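Local coordinates for endo-beta-1,4-glucanase (Ampullaria crossean, PDB 5XBU), which probably acts as a glycoside hydrolase family 45 cellulase, cutting internal beta-1,4-glucosidic bonds of cellulose, at residues Gln10-Ala13 with Arg17-Asn20; Pro92-Ala97 with Glu118-Ile123. All blocks are in the same frame, centred on the assembly; numbering follows the deposited sequence. Where two conformers were deposited one is given.

How the interactions relate
Both contacts lie at the surface, and none of the residues that touch is buried. Interaction 1 is local: it pairs strands 10-11 and 17-19 of one hairpin, with backbone bonding, a proline on a guanidinium face and a direct salt bridge with a water alongside it. Interaction 2 is long-range and sparser. It connects the loop between strands 81-86 and 104-108 to helix 118-121 through a single lysine, with no backbone pairing. The centres of interactions 1 and 2 are about 17 Å apart and their nearest atoms about 7 Å, without touching. His-135 links them indirectly: its backbone O accepts a weak bond from Arg-17, while its side chain bonds Glu-119.

Interaction 1: Gln10-Ala13 with Arg17-Asn20; sequences QPDA and RRFN
Arg-17 and Arg-18 meet Pro-11 and Asp-12 in quite different ways, one with its guanidinium face and the other with its edge. Arg-17 runs alongside Pro-11 from a non-hydrogen-bonded antiparallel pair whose CA atoms are 4.0 Å apart. The proline ring lies over the guanidinium, with Pro-11 CG above its centre, 4.0 Å from Arg-17 CZ, and Pro-11 CD 3.6 Å from Arg-17 NH1. This is contact through the flat face, which keeps the N-H groups for other partners: NH1 bonds Cys-9 O, and NE bonds His-135 O weakly.

The next pair, Gln-10 with Arg-18, is hydrogen-bonded and sends its side chains to the other face of the ribbon. Arg-18 N donates to Gln-10 O at 3.1 Å (160° at the hydrogen), while Arg-17 CA adds a C-H...O contact to that same oxygen. Gln-10 owes its large share of the contact mainly to this backbone.

Past the end of the strand, Asp-12 reaches back to Arg-18. The Arg-18 side chain is stretched out, and its NE presents its N-H to Asp-12 OD2 at 2.8 Å, nearly straight and in the guanidinium plane. The two planes are 43° apart, and the N-H comes at OD2 from above the carboxylate plane. A water then closes a ring, donating to Asp-12 OD2 at 2.7 Å and accepting from Arg-18 NH2 at 2.8 Å. With chi1 at 73°, Asp-12 turns OD1 over its own backbone, where it accepts from His-14 N, an Asx turn in the hairpin loop, and from Val-16 N. One carboxylate therefore ties the turn and the returning strand together, as befits a short antiparallel beta hairpin, here fastened to the main sheet through strand 22-30.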
# COMPACT_ATOMS: atom_id res chain seq x y z
N GLN A 10 13.38 -2.63 -13.46
CA GLN A 10 14.67 -1.97 -13.65
C GLN A 10 14.60 -0.49 -13.26
O GLN A 10 13.64 0.19 -13.64
CB GLN A 10 15.08 -2.09 -15.11
CG GLN A 10 15.25 -3.59 -15.39
CD GLN A 10 15.82 -4.01 -16.76
OE1 GLN A 10 15.03 -4.37 -17.65
NE2 GLN A 10 17.16 -4.13 -16.88
N PRO A 11 15.58 0.04 -12.53
CA PRO A 11 15.61 1.48 -12.30
C PRO A 11 15.73 2.24 -13.62
O PRO A 11 16.56 1.91 -14.46
CB PRO A 11 16.85 1.67 -11.43
CG PRO A 11 17.16 0.34 -10.85
CD PRO A 11 16.66 -0.65 -11.80
N ASP A 12 14.93 3.29 -13.75
CA ASP A 12 15.05 4.21 -14.87
C ASP A 12 16.20 5.18 -14.62
O ASP A 12 16.93 5.08 -13.64
CB ASP A 12 13.70 4.85 -15.23
CG ASP A 12 13.21 5.91 -14.24
OD1 ASP A 12 13.94 6.29 -13.31
OD2 ASP A 12 12.06 6.36 -14.44
N ALA A 13 16.35 6.17 -15.52
CA ALA A 13 17.44 7.13 -15.40
C ALA A 13 17.36 7.95 -14.13
O ALA A 13 18.37 8.51 -13.69
CB ALA A 13 17.44 8.06 -16.61
N ARG A 17 12.15 2.36 -10.12
CA ARG A 17 11.97 1.04 -10.71
C ARG A 17 10.65 0.95 -11.45
O ARG A 17 9.59 1.32 -10.91
CB ARG A 17 12.10 -0.04 -9.64
CG ARG A 17 13.54 -0.24 -9.22
CD ARG A 17 13.66 -1.34 -8.19
NE ARG A 17 15.03 -1.54 -7.73
CZ ARG A 17 15.91 -2.39 -8.26
NH1 ARG A 17 15.59 -3.11 -9.33
NH2 ARG A 17 17.09 -2.49 -7.71
N ARG A 18 10.71 0.47 -12.69
CA ARG A 18 9.57 0.37 -13.57
C ARG A 18 9.58 -0.97 -14.28
O ARG A 18 10.60 -1.64 -14.36
CB ARG A 18 9.58 1.48 -14.61
CG ARG A 18 9.58 2.89 -13.94
CD ARG A 18 9.41 3.98 -14.97
NE ARG A 18 9.45 5.30 -14.32
CZ ARG A 18 8.43 5.90 -13.69
NH1 ARG A 18 7.23 5.34 -13.61
NH2 ARG A 18 8.63 7.09 -13.10
N PHE A 19 8.44 -1.33 -14.86
CA PHE A 19 8.29 -2.62 -15.53
C PHE A 19 7.39 -2.39 -16.72
O PHE A 19 6.22 -2.07 -16.53
CB PHE A 19 7.68 -3.64 -14.54
CG PHE A 19 7.57 -5.03 -15.05
CD1 PHE A 19 8.63 -5.91 -14.94
CD2 PHE A 19 6.36 -5.51 -15.53
CE1 PHE A 19 8.50 -7.21 -15.35
CE2 PHE A 19 6.22 -6.79 -15.92
CZ PHE A 19 7.29 -7.63 -15.84
N ASN A 20 7.87 -2.61 -17.94
CA ASN A 20 6.97 -2.53 -19.10
C ASN A 20 6.18 -1.21 -19.12
O ASN A 20 4.98 -1.18 -19.41
CB ASN A 20 6.03 -3.74 -19.17
CG ASN A 20 5.44 -3.94 -20.56
OD1 ASN A 20 6.01 -3.50 -21.55
ND2 ASN A 20 4.29 -4.59 -20.62
O HOH W 1 10.97 8.59 -13.46

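Interaction 2: Pro92-Ala97 with Glu118-Ile123; sequences PGKGGA and EEWCGI
A salt bridge between a loop and a short helix makes this contact: Lys-94, in the connection from strand 81-86 to strand 104-108, meets Glu-119 and Trp-120 of helix 118-121. Lysine and glutamate reach toward each other with stretched chains. Lys-94 NZ donates to Glu-119 OE1 at 2.9 Å, arriving on the syn side and 35° out of the carboxylate plane. Lys-94 CD also passes 3.2 Å from Glu-119 OE1, so the aliphatic chain runs close by the oxygen as well.

Glu-119 CG stands anti to the backbone N (chi1 174°), which carries the carboxylate out from the helix towards the lysine. On the way, Glu-119 CG lies 3.9 Å above the plane of the Trp-120 ring, towards its rim. The indole meets the loop with its edge: Trp-120 CZ2 is 4.1 Å from Lys-94 CB.

Glu-119 OE1 is also held by His-135 NE2, its main polar partner, and the rings of His-135 and His-140 meet the indole at a tilt. With an alanine in place of Glu-119, the Lys-94 ammonium and His-135 NE2 would probably both lose their shared acceptor, and the lysine would be likely to swing more freely.

One carboxylate oxygen thus serves two donors, and the contact probably depends more on the charge pair than on packing, which amounts to little beyond one CB against an indole edge.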
# COMPACT_ATOMS: atom_id res chain seq x y z
N PRO A 92 15.76 -9.50 -2.77
CA PRO A 92 16.45 -10.71 -2.31
C PRO A 92 16.59 -10.73 -0.79
O PRO A 92 16.99 -9.75 -0.16
CB PRO A 92 17.79 -10.66 -3.05
CG PRO A 92 17.84 -9.45 -3.81
CD PRO A 92 16.47 -8.84 -3.87
N GLY A 93 16.21 -11.86 -0.20
CA GLY A 93 16.29 -12.06 1.23
C GLY A 93 15.15 -11.46 2.00
O GLY A 93 15.10 -11.60 3.23
N LYS A 94 14.20 -10.80 1.30
CA LYS A 94 13.12 -10.03 1.91
C LYS A 94 11.80 -10.28 1.20
O LYS A 94 10.95 -9.39 1.12
CB LYS A 94 13.50 -8.56 1.93
CG LYS A 94 14.70 -8.36 2.84
CD LYS A 94 15.21 -6.97 2.90
CE LYS A 94 16.22 -6.85 4.03
NZ LYS A 94 17.09 -5.70 3.82
N GLY A 95 11.61 -11.49 0.71
CA GLY A 95 10.39 -11.85 0.02
C GLY A 95 10.64 -13.07 -0.84
O GLY A 95 11.67 -13.72 -0.71
N GLY A 96 9.68 -13.36 -1.71
CA GLY A 96 9.82 -14.47 -2.64
C GLY A 96 8.85 -14.30 -3.79
O GLY A 96 8.02 -13.38 -3.81
N ALA A 97 8.96 -15.23 -4.75
CA ALA A 97 8.16 -15.17 -5.97
C ALA A 97 6.80 -15.80 -5.71
O ALA A 97 6.74 -16.95 -5.24
CB ALA A 97 8.87 -15.90 -7.11
N GLU A 118 11.75 3.05 7.96
CA GLU A 118 12.69 3.65 7.03
C GLU A 118 12.88 2.81 5.78
O GLU A 118 12.85 3.33 4.66
CB GLU A 118 14.04 3.89 7.70
CG GLU A 118 15.16 4.37 6.73
CD GLU A 118 14.92 5.70 6.04
OE1 GLU A 118 14.07 6.52 6.45
OE2 GLU A 118 15.67 5.99 5.09
N GLU A 119 13.14 1.51 5.95
CA GLU A 119 13.55 0.68 4.82
C GLU A 119 12.55 0.74 3.68
O GLU A 119 12.94 0.85 2.50
CB GLU A 119 13.70 -0.77 5.30
CG GLU A 119 13.99 -1.74 4.16
CD GLU A 119 14.38 -3.13 4.62
OE1 GLU A 119 14.75 -3.92 3.72
OE2 GLU A 119 14.33 -3.45 5.82
N TRP A 120 11.26 0.57 4.00
CA TRP A 120 10.22 0.43 2.99
C TRP A 120 9.46 1.72 2.75
O TRP A 120 9.06 1.99 1.61
CB TRP A 120 9.23 -0.67 3.39
CG TRP A 120 9.85 -2.03 3.53
CD1 TRP A 120 10.12 -2.69 4.69
CD2 TRP A 120 10.29 -2.89 2.46
NE1 TRP A 120 10.69 -3.91 4.42
CE2 TRP A 120 10.79 -4.06 3.07
CE3 TRP A 120 10.28 -2.81 1.06
CZ2 TRP A 120 11.27 -5.13 2.33
CZ3 TRP A 120 10.77 -3.89 0.33
CH2 TRP A 120 11.27 -5.02 0.97
N CYS A 121 9.19 2.51 3.79
CA CYS A 121 8.32 3.68 3.66
C CYS A 121 9.08 4.99 3.72
O CYS A 121 8.45 6.04 3.59
CB CYS A 121 7.22 3.64 4.73
SG CYS A 121 6.22 2.15 4.45
N GLY A 122 10.41 4.95 3.87
CA GLY A 122 11.25 6.13 3.85
C GLY A 122 11.47 6.61 2.43
O GLY A 122 12.47 6.30 1.77
N ILE A 123 10.47 7.34 1.96
CA ILE A 123 10.40 7.88 0.61
C ILE A 123 10.07 9.36 0.79
O ILE A 123 9.02 9.68 1.34
CB ILE A 123 9.36 7.17 -0.28
CG1 ILE A 123 9.53 5.64 -0.19
CG2 ILE A 123 9.50 7.67 -1.71
CD1 ILE A 123 8.50 4.87 -0.97